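Local coordinates for protein NADPH-quinone reductase (Pediococcus pentosaceus ATCC 25745, PDB 3HA2) that probably reduces quinones with NAD(P)H as a flavin-dependent oxidoreductase, this chain being its flavodoxin-like portion, which probably binds FMN, at residues T3-A8 with S29-H34; Q18-A23 with R155-Y160; I55-P60 with L95-S100. All coordinates share one frame; numbering follows the deposited sequence.

Contact 1. Residues T3-A8 with S29-H34; sequences TLIIVA and SNVTWH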
loop_
_atom_site.group_PDB
_atom_site.type_symbol
_atom_site.label_atom_id
_atom_site.label_comp_id
_atom_site.label_asym_id
_atom_site.label_seq_id
_atom_site.Cartn_x
_atom_site.Cartn_y
_atom_site.Cartn_z
ATOM N N THR A 3 21.437 12.455 -1.561
ATOM C CA THR A 3 20.480 11.341 -1.523
ATOM C C THR A 3 19.974 11.112 -0.111
ATOM O O THR A 3 20.752 11.098 0.848
ATOM C CB THR A 3 21.140 10.042 -2.036
ATOM O OG1 THR A 3 21.634 10.256 -3.359
ATOM C CG2 THR A 3 20.157 8.878 -2.057
ATOM N N LEU A 4 18.656 10.941 0.001
ATOM C CA LEU A 4 18.009 10.642 1.261
ATOM C C LEU A 4 17.456 9.229 1.184
ATOM O O LEU A 4 16.662 8.914 0.293
ATOM C CB LEU A 4 16.838 11.632 1.495
ATOM C CG LEU A 4 15.984 11.441 2.753
ATOM C CD1 LEU A 4 16.825 11.558 4.044
ATOM C CD2 LEU A 4 14.828 12.450 2.763
ATOM N N ILE A 5 17.872 8.380 2.121
ATOM C CA ILE A 5 17.356 7.019 2.188
ATOM C C ILE A 5 16.399 6.908 3.377
ATOM O O ILE A 5 16.817 6.985 4.535
ATOM C CB ILE A 5 18.488 5.984 2.262
ATOM C CG1 ILE A 5 19.483 6.198 1.100
ATOM C CG2 ILE A 5 17.913 4.548 2.211
ATOM C CD1 ILE A 5 20.712 5.329 1.233
ATOM N N ILE A 6 15.112 6.751 3.060
ATOM C CA ILE A 6 14.061 6.562 4.066
ATOM C C ILE A 6 13.983 5.072 4.375
ATOM O O ILE A 6 13.531 4.273 3.542
ATOM C CB ILE A 6 12.666 7.003 3.551
ATOM C CG1 ILE A 6 12.684 8.447 3.026
ATOM C CG2 ILE A 6 11.603 6.814 4.662
ATOM C CD1 ILE A 6 13.147 9.475 4.044
ATOM N N VAL A 7 14.456 4.715 5.557
ATOM C CA VAL A 7 14.591 3.318 5.952
ATOM C C VAL A 7 13.374 2.954 6.776
ATOM O O VAL A 7 13.270 3.325 7.954
ATOM C CB VAL A 7 15.898 3.084 6.738
ATOM C CG1 VAL A 7 16.057 1.608 7.142
ATOM C CG2 VAL A 7 17.082 3.528 5.905
ATOM N N ALA A 8 12.448 2.246 6.138
ATOM C CA ALA A 8 11.159 1.937 6.737
ATOM C C ALA A 8 11.049 0.464 7.077
ATOM O O ALA A 8 10.078 -0.185 6.708
ATOM C CB ALA A 8 10.012 2.361 5.814
ATOM N N SER A 29 29.350 10.846 2.095
ATOM C CA SER A 29 28.848 11.931 2.936
ATOM C C SER A 29 27.606 12.634 2.364
ATOM O O SER A 29 26.883 13.312 3.096
ATOM C CB SER A 29 29.960 12.934 3.269
ATOM O OG SER A 29 30.353 13.651 2.116
ATOM N N ASN A 30 27.351 12.456 1.071
ATOM C CA ASN A 30 26.153 13.027 0.439
ATOM C C ASN A 30 24.904 12.138 0.560
ATOM O O ASN A 30 23.801 12.535 0.139
ATOM C CB ASN A 30 26.430 13.380 -1.025
ATOM C CG ASN A 30 26.811 12.171 -1.865
ATOM O OD1 ASN A 30 27.410 11.210 -1.374
ATOM N ND2 ASN A 30 26.451 12.211 -3.148
ATOM N N VAL A 31 25.085 10.942 1.129
ATOM C CA VAL A 31 23.972 10.012 1.384
ATOM C C VAL A 31 23.551 10.076 2.853
ATOM O O VAL A 31 24.391 9.923 3.743
ATOM C CB VAL A 31 24.347 8.554 1.034
ATOM C CG1 VAL A 31 23.200 7.633 1.365
ATOM C CG2 VAL A 31 24.692 8.418 -0.439
ATOM N N THR A 32 22.258 10.314 3.091
ATOM C CA THR A 32 21.689 10.415 4.440
ATOM C C THR A 32 20.859 9.171 4.745
ATOM O O THR A 32 19.842 8.904 4.077
ATOM C CB THR A 32 20.813 11.706 4.603
ATOM O OG1 THR A 32 21.632 12.867 4.441
ATOM C CG2 THR A 32 20.143 11.787 5.998
ATOM N N TRP A 33 21.318 8.396 5.729
ATOM C CA TRP A 33 20.602 7.212 6.185
ATOM C C TRP A 33 19.574 7.644 7.245
ATOM O O TRP A 33 19.941 8.056 8.344
ATOM C CB TRP A 33 21.618 6.195 6.733
ATOM C CG TRP A 33 21.041 4.950 7.342
ATOM C CD1 TRP A 33 20.741 4.746 8.667
ATOM C CD2 TRP A 33 20.723 3.729 6.664
ATOM N NE1 TRP A 33 20.239 3.475 8.847
ATOM C CE2 TRP A 33 20.222 2.828 7.637
ATOM C CE3 TRP A 33 20.802 3.310 5.325
ATOM C CZ2 TRP A 33 19.800 1.527 7.316
ATOM C CZ3 TRP A 33 20.386 2.019 5.003
ATOM C CH2 TRP A 33 19.888 1.139 6.002
ATOM N N HIS A 34 18.294 7.566 6.896
ATOM C CA HIS A 34 17.233 8.146 7.722
ATOM C C HIS A 34 16.199 7.118 8.145
ATOM O O HIS A 34 15.218 6.888 7.426
ATOM C CB HIS A 34 16.547 9.316 7.020
ATOM C CG HIS A 34 15.568 10.041 7.894
ATOM N ND1 HIS A 34 15.950 10.727 9.029
ATOM C CD2 HIS A 34 14.221 10.160 7.817
ATOM C CE1 HIS A 34 14.881 11.255 9.603
ATOM N NE2 HIS A 34 13.820 10.932 8.886
#
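Val7 sets a methyl group squarely on the indole of Trp33: CG2 stands 3.4 Å from the centroid of the six-membered ring and only 3° off its normal, a CH-pi contact over the middle of the face. The second methyl, CG1, also touches the six-membered ring, 3.7 Å from Trp33 CZ2. The indole gets there because Trp33 CG lies anti to the backbone N (chi1 176°), which swings the ring back over strand 3-7. Helix 18-25 packs against this layer through Gln18 and Lys22, both touching Trp33. Farther along the same face Ile5 CD1 presses on Val31 CG1 at 3.4 Å, tighter than usual for two methyl carbons.

The opposite face belongs to Leu4, Thr32, Ile6 and His34. Leu4 CD1 touches two of them, 3.7 Å from His34 CB and a little farther from Thr32 CG2. Ile6 and His34 run side by side in the same direction, so that Ile6 CD1 meets the edge of the imidazole at CD2, while the NE2 of that ring is hydrogen-bonded to Glu45 of helix 42-50.

Between these two layers the backbones are joined by five hydrogen bonds, from Thr3 N to Asn30 O at one end to Val7 N to His34 O (3.0 Å) at the other. The last is straight at its hydrogen, yet its donor sits above the carbonyl plane. The strands run parallel, 17° apart, and with the intervening helix 18-25 they form the first beta-alpha-beta unit of a flavodoxin-like fold.

Contact 2. Residues Q18-A23 with R155-Y160; sequences QPFFKA and RLLVAY
Phe21 gives up more surface to this contact than any other residue of the two helices, and it is held from two directions by Tyr160 and Leu157. Its edge is driven into the face of Tyr160, a T-shaped pair with centroids 4.6 Å apart and planes at 85°; the carbon that leads is CD1, which sits over the centre of the tyrosine ring and is 3.5 Å from Tyr160 CD1. Leu157 comes in over a face of the phenylalanine, its CD2 methyl 3.9 Å from the centroid and almost on the ring normal.

Tyr160 CG is anti to its own backbone N (chi1 178°), which carries the phenol across to helix 18-25. There Tyr160 CE2 closes to 3.3 Å from the backbone O of Phe21, while the hydroxyl is hydrogen-bonded to Glu58 of the central sheet. Leu156 adds CD2 near Phe21 CZ, and Phe145, from a loop, also meets the Phe21 ring.

No hydrogen bond links the two segments. Their axes pass 10.2 Å apart at 52°, an apolar, aromatic-rich packing of the first and last helices of the chain, as expected where helices cover one face of the parallel sheet in a flavodoxin-like alpha/beta/alpha sandwich.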
loop_
_atom_site.group_PDB
_atom_site.type_symbol
_atom_site.label_atom_id
_atom_site.label_comp_id
_atom_site.label_asym_id
_atom_site.label_seq_id
_atom_site.Cartn_x
_atom_site.Cartn_y
_atom_site.Cartn_z
ATOM N N GLN A 18 19.491 -4.903 7.225
ATOM C CA GLN A 18 19.725 -3.460 7.148
ATOM C C GLN A 18 21.109 -2.950 7.570
ATOM O O GLN A 18 21.630 -2.032 6.925
ATOM C CB GLN A 18 18.586 -2.698 7.836
ATOM C CG GLN A 18 17.267 -2.909 7.118
ATOM C CD GLN A 18 17.389 -2.612 5.640
ATOM O OE1 GLN A 18 17.457 -1.457 5.244
ATOM N NE2 GLN A 18 17.441 -3.665 4.813
ATOM N N PRO A 19 21.740 -3.557 8.607
ATOM C CA PRO A 19 23.110 -3.123 8.860
ATOM C C PRO A 19 24.050 -3.269 7.659
ATOM O O PRO A 19 24.995 -2.485 7.535
ATOM C CB PRO A 19 23.568 -4.031 10.013
ATOM C CG PRO A 19 22.303 -4.455 10.678
ATOM C CD PRO A 19 21.313 -4.588 9.577
ATOM N N PHE A 20 23.807 -4.259 6.795
ATOM C CA PHE A 20 24.651 -4.462 5.601
ATOM C C PHE A 20 24.544 -3.243 4.684
ATOM O O PHE A 20 25.536 -2.785 4.121
ATOM C CB PHE A 20 24.208 -5.694 4.794
ATOM C CG PHE A 20 24.596 -7.017 5.399
ATOM C CD1 PHE A 20 25.785 -7.639 5.035
ATOM C CD2 PHE A 20 23.736 -7.675 6.278
ATOM C CE1 PHE A 20 26.148 -8.879 5.570
ATOM C CE2 PHE A 20 24.080 -8.918 6.813
ATOM C CZ PHE A 20 25.293 -9.520 6.460
ATOM N N PHE A 21 23.316 -2.758 4.513
ATOM C CA PHE A 21 23.026 -1.639 3.617
ATOM C C PHE A 21 23.535 -0.319 4.207
ATOM O O PHE A 21 24.119 0.506 3.503
ATOM C CB PHE A 21 21.527 -1.612 3.300
ATOM C CG PHE A 21 21.100 -2.731 2.382
ATOM C CD1 PHE A 21 20.989 -2.515 1.018
ATOM C CD2 PHE A 21 20.879 -4.016 2.875
ATOM C CE1 PHE A 21 20.635 -3.546 0.149
ATOM C CE2 PHE A 21 20.524 -5.057 2.019
ATOM C CZ PHE A 21 20.398 -4.816 0.653
ATOM N N LYS A 22 23.347 -0.145 5.509
ATOM C CA LYS A 22 23.834 1.049 6.181
ATOM C C LYS A 22 25.350 1.083 6.030
ATOM O O LYS A 22 25.919 2.103 5.624
ATOM C CB LYS A 22 23.400 1.051 7.658
ATOM C CG LYS A 22 23.803 2.279 8.484
ATOM C CD LYS A 22 23.508 2.010 9.971
ATOM C CE LYS A 22 23.457 3.255 10.834
ATOM N NZ LYS A 22 24.704 4.067 10.783
ATOM N N ALA A 23 26.009 -0.043 6.315
ATOM C CA ALA A 23 27.466 -0.090 6.231
ATOM C C ALA A 23 27.960 0.228 4.822
ATOM O O ALA A 23 29.029 0.809 4.661
ATOM C CB ALA A 23 28.010 -1.447 6.702
ATOM N N ARG A 155 27.970 -8.294 -4.475
ATOM C CA ARG A 155 27.563 -7.690 -5.761
ATOM C C ARG A 155 26.309 -6.837 -5.639
ATOM O O ARG A 155 26.197 -5.764 -6.233
ATOM C CB ARG A 155 27.331 -8.759 -6.841
ATOM C CG ARG A 155 28.605 -9.418 -7.355
ATOM C CD ARG A 155 28.334 -10.267 -8.610
ATOM N NE ARG A 155 27.536 -11.463 -8.311
ATOM C CZ ARG A 155 28.045 -12.638 -7.945
ATOM N NH1 ARG A 155 29.358 -12.805 -7.837
ATOM N NH2 ARG A 155 27.232 -13.655 -7.688
ATOM N N LEU A 156 25.354 -7.332 -4.867
ATOM C CA LEU A 156 24.103 -6.616 -4.691
ATOM C C LEU A 156 24.388 -5.305 -3.931
ATOM O O LEU A 156 23.817 -4.257 -4.243
ATOM C CB LEU A 156 23.110 -7.512 -3.946
ATOM C CG LEU A 156 21.690 -7.010 -3.737
ATOM C CD1 LEU A 156 20.773 -8.211 -3.592
ATOM C CD2 LEU A 156 21.596 -6.089 -2.519
ATOM N N LEU A 157 25.305 -5.368 -2.969
ATOM C CA LEU A 157 25.677 -4.182 -2.189
ATOM C C LEU A 157 26.366 -3.092 -3.022
ATOM O O LEU A 157 26.127 -1.918 -2.790
ATOM C CB LEU A 157 26.455 -4.551 -0.913
ATOM C CG LEU A 157 25.616 -5.278 0.159
ATOM C CD1 LEU A 157 26.490 -5.851 1.269
ATOM C CD2 LEU A 157 24.501 -4.371 0.739
ATOM N N VAL A 158 27.179 -3.488 -4.003
ATOM C CA VAL A 158 27.736 -2.569 -5.009
ATOM C C VAL A 158 26.652 -1.920 -5.887
ATOM O O VAL A 158 26.711 -0.720 -6.178
ATOM C CB VAL A 158 28.778 -3.295 -5.921
ATOM C CG1 VAL A 158 29.251 -2.384 -7.037
ATOM C CG2 VAL A 158 29.969 -3.776 -5.098
ATOM N N ALA A 159 25.664 -2.709 -6.310
ATOM C CA ALA A 159 24.523 -2.174 -7.058
ATOM C C ALA A 159 23.780 -1.155 -6.198
ATOM O O ALA A 159 23.349 -0.111 -6.686
ATOM C CB ALA A 159 23.578 -3.304 -7.508
ATOM N N TYR A 160 23.655 -1.467 -4.913
ATOM C CA TYR A 160 23.008 -0.568 -3.949
ATOM C C TYR A 160 23.754 0.763 -3.803
ATOM O O TYR A 160 23.142 1.843 -3.824
ATOM C CB TYR A 160 22.892 -1.288 -2.603
ATOM C CG TYR A 160 22.287 -0.458 -1.483
ATOM C CD1 TYR A 160 20.930 -0.121 -1.490
ATOM C CD2 TYR A 160 23.076 -0.029 -0.410
ATOM C CE1 TYR A 160 20.372 0.639 -0.449
ATOM C CE2 TYR A 160 22.529 0.731 0.632
ATOM C CZ TYR A 160 21.182 1.058 0.605
ATOM O OH TYR A 160 20.640 1.779 1.651
#

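Contact 3. Residues I55-P60 with L95-S100; sequences IILEFP and LGIVVS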
loop_
_atom_site.group_PDB
_atom_site.type_symbol
_atom_site.label_atom_id
_atom_site.label_comp_id
_atom_site.label_asym_id
_atom_site.label_seq_id
_atom_site.Cartn_x
_atom_site.Cartn_y
_atom_site.Cartn_z
ATOM N N ILE A 55 15.489 10.513 -3.615
ATOM C CA ILE A 55 14.804 10.019 -2.438
ATOM C C ILE A 55 14.584 8.536 -2.675
ATOM O O ILE A 55 13.933 8.145 -3.648
ATOM C CB ILE A 55 13.410 10.706 -2.219
ATOM C CG1 ILE A 55 13.436 12.243 -2.459
ATOM C CG2 ILE A 55 12.838 10.333 -0.847
ATOM C CD1 ILE A 55 14.419 13.051 -1.594
ATOM N N ILE A 56 15.141 7.720 -1.793
ATOM C CA ILE A 56 15.001 6.284 -1.909
ATOM C C ILE A 56 14.161 5.762 -0.751
ATOM O O ILE A 56 14.432 6.063 0.412
ATOM C CB ILE A 56 16.379 5.615 -1.948
ATOM C CG1 ILE A 56 17.062 5.937 -3.285
ATOM C CG2 ILE A 56 16.265 4.119 -1.698
ATOM C CD1 ILE A 56 18.560 5.642 -3.310
ATOM N N LEU A 57 13.126 5.001 -1.068
ATOM C CA LEU A 57 12.341 4.380 -0.007
ATOM C C LEU A 57 12.782 2.942 0.093
ATOM O O LEU A 57 12.723 2.192 -0.888
ATOM C CB LEU A 57 10.856 4.435 -0.318
ATOM C CG LEU A 57 10.317 5.809 -0.727
ATOM C CD1 LEU A 57 8.798 5.664 -0.969
ATOM C CD2 LEU A 57 10.629 6.910 0.289
ATOM N N GLU A 58 13.222 2.572 1.289
ATOM C CA GLU A 58 13.855 1.276 1.538
ATOM C C GLU A 58 13.031 0.488 2.565
ATOM O O GLU A 58 12.943 0.862 3.759
ATOM C CB GLU A 58 15.287 1.508 2.037
ATOM C CG GLU A 58 16.054 0.247 2.344
ATOM C CD GLU A 58 17.545 0.459 2.366
ATOM O OE1 GLU A 58 18.055 1.338 1.626
ATOM O OE2 GLU A 58 18.214 -0.275 3.122
ATOM N N PHE A 59 12.435 -0.614 2.116
ATOM C CA PHE A 59 11.504 -1.342 2.977
ATOM C C PHE A 59 11.350 -2.814 2.593
ATOM O O PHE A 59 11.620 -3.188 1.451
ATOM C CB PHE A 59 10.132 -0.642 2.936
ATOM C CG PHE A 59 9.532 -0.518 1.531
ATOM C CD1 PHE A 59 9.791 0.597 0.720
ATOM C CD2 PHE A 59 8.712 -1.528 1.026
ATOM C CE1 PHE A 59 9.241 0.701 -0.575
ATOM C CE2 PHE A 59 8.149 -1.428 -0.264
ATOM C CZ PHE A 59 8.414 -0.308 -1.061
ATOM N N PRO A 60 10.895 -3.644 3.544
ATOM C CA PRO A 60 10.527 -5.029 3.228
ATOM C C PRO A 60 9.118 -5.110 2.659
ATOM O O PRO A 60 8.233 -4.327 3.023
ATOM C CB PRO A 60 10.607 -5.719 4.585
ATOM C CG PRO A 60 10.224 -4.653 5.562
ATOM C CD PRO A 60 10.754 -3.348 4.985
ATOM N N LEU A 95 12.819 9.441 -7.533
ATOM C CA LEU A 95 12.262 8.534 -6.528
ATOM C C LEU A 95 12.788 7.143 -6.835
ATOM O O LEU A 95 12.615 6.658 -7.951
ATOM C CB LEU A 95 10.739 8.501 -6.574
ATOM C CG LEU A 95 10.100 7.576 -5.520
ATOM C CD1 LEU A 95 10.393 8.072 -4.062
ATOM C CD2 LEU A 95 8.589 7.397 -5.740
ATOM N N GLY A 96 13.422 6.522 -5.845
ATOM C CA GLY A 96 13.907 5.143 -5.960
ATOM C C GLY A 96 13.268 4.270 -4.897
ATOM O O GLY A 96 12.780 4.758 -3.864
ATOM N N ILE A 97 13.287 2.970 -5.146
ATOM C CA ILE A 97 12.689 1.987 -4.254
ATOM C C ILE A 97 13.693 0.865 -4.070
ATOM O O ILE A 97 14.149 0.261 -5.060
ATOM C CB ILE A 97 11.379 1.406 -4.875
ATOM C CG1 ILE A 97 10.344 2.518 -5.135
ATOM C CG2 ILE A 97 10.832 0.241 -3.995
ATOM C CD1 ILE A 97 9.788 3.182 -3.893
ATOM N N VAL A 98 14.077 0.605 -2.822
ATOM C CA VAL A 98 14.866 -0.598 -2.496
ATOM C C VAL A 98 13.944 -1.512 -1.690
ATOM O O VAL A 98 13.732 -1.279 -0.501
ATOM C CB VAL A 98 16.153 -0.255 -1.710
ATOM C CG1 VAL A 98 16.952 -1.554 -1.357
ATOM C CG2 VAL A 98 17.032 0.697 -2.552
ATOM N N VAL A 99 13.368 -2.521 -2.356
ATOM C CA VAL A 99 12.348 -3.370 -1.737
ATOM C C VAL A 99 12.872 -4.781 -1.530
ATOM O O VAL A 99 13.360 -5.407 -2.463
ATOM C CB VAL A 99 10.994 -3.358 -2.543
ATOM C CG1 VAL A 99 11.197 -3.754 -4.033
ATOM C CG2 VAL A 99 9.963 -4.246 -1.865
ATOM N N SER A 100 12.817 -5.261 -0.294
ATOM C CA SER A 100 13.382 -6.570 -0.004
ATOM C C SER A 100 12.258 -7.581 0.208
ATOM O O SER A 100 11.164 -7.225 0.694
ATOM C CB SER A 100 14.351 -6.493 1.183
ATOM O OG SER A 100 13.672 -6.073 2.338
#
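Phe59 lays its ring across the neighbouring strand, overlapping Ile97 and Val99 together: CE1 lies 3.8 Å from Ile97 CG2, and CE2 is 3.7 Å from Val99 CG2. The ring owes this position to chi1 of 57°, which puts CG between the backbone N and the carbonyl carbon and folds the side chain back over the sheet. An alanine here would take away the ring and would probably cost Ile97 CG2 and Val99 CG2 the cover this ring gives and open a gap between the two strands' side chains. Leu57 continues the layer, with CB beside Ile97 CD1 and CG beside Leu95 CD1, 4.0 Å away.

On the other face Ile56 CG2 meets Val98 CG2 at 3.6 Å, and Glu58, a buried residue, runs alongside Val98 in the same direction. Gly96 pairs with Ile56 in the register, and a CB at this position would come tight against Ile56 CG1.

Five backbone hydrogen bonds, from Gly96 N to Ile55 O (2.8 Å) through to Ser100 N to Phe59 O, tie the two parallel strands in register, with CA-H...O contacts between them.

Strand 54-60 is the central one of the five in the sheet and 94-101 its neighbour; the centre of the contact lies about 1 Å from the centre of the chain. Strand 3-7 flanks 54-60, and strand 135-143 flanks 94-101. Helix 123-131 packs over Leu57, Leu95 and Ile97, whereas helix 150-165 brings the Tyr160 hydroxyl to Glu58 on the reverse face.

Overall arrangement
Contacts 1 and 3 belong to one parallel sheet, ordered 31-35, 3-7, 54-60, 94-101, 135-143, and their centres lie about 11 Å apart; strands 3-7 and 54-60 join them, with Ile6 N probably hydrogen-bonded to Ile56 O. Contact 2 packs helices 18-25 and 150-165 on one face of that sheet, its centre about 13 Å from each of the others. Along the chain contact 1 closes before contact 3 opens, while contact 2 reaches from near the beginning to the last helix and so spans contact 3, its first helix lying between the two strands of contact 1. Tyr160 touches Trp33 and Ile5 as well as Glu58, so all three meet in one core, consistent with a single flavodoxin-like domain.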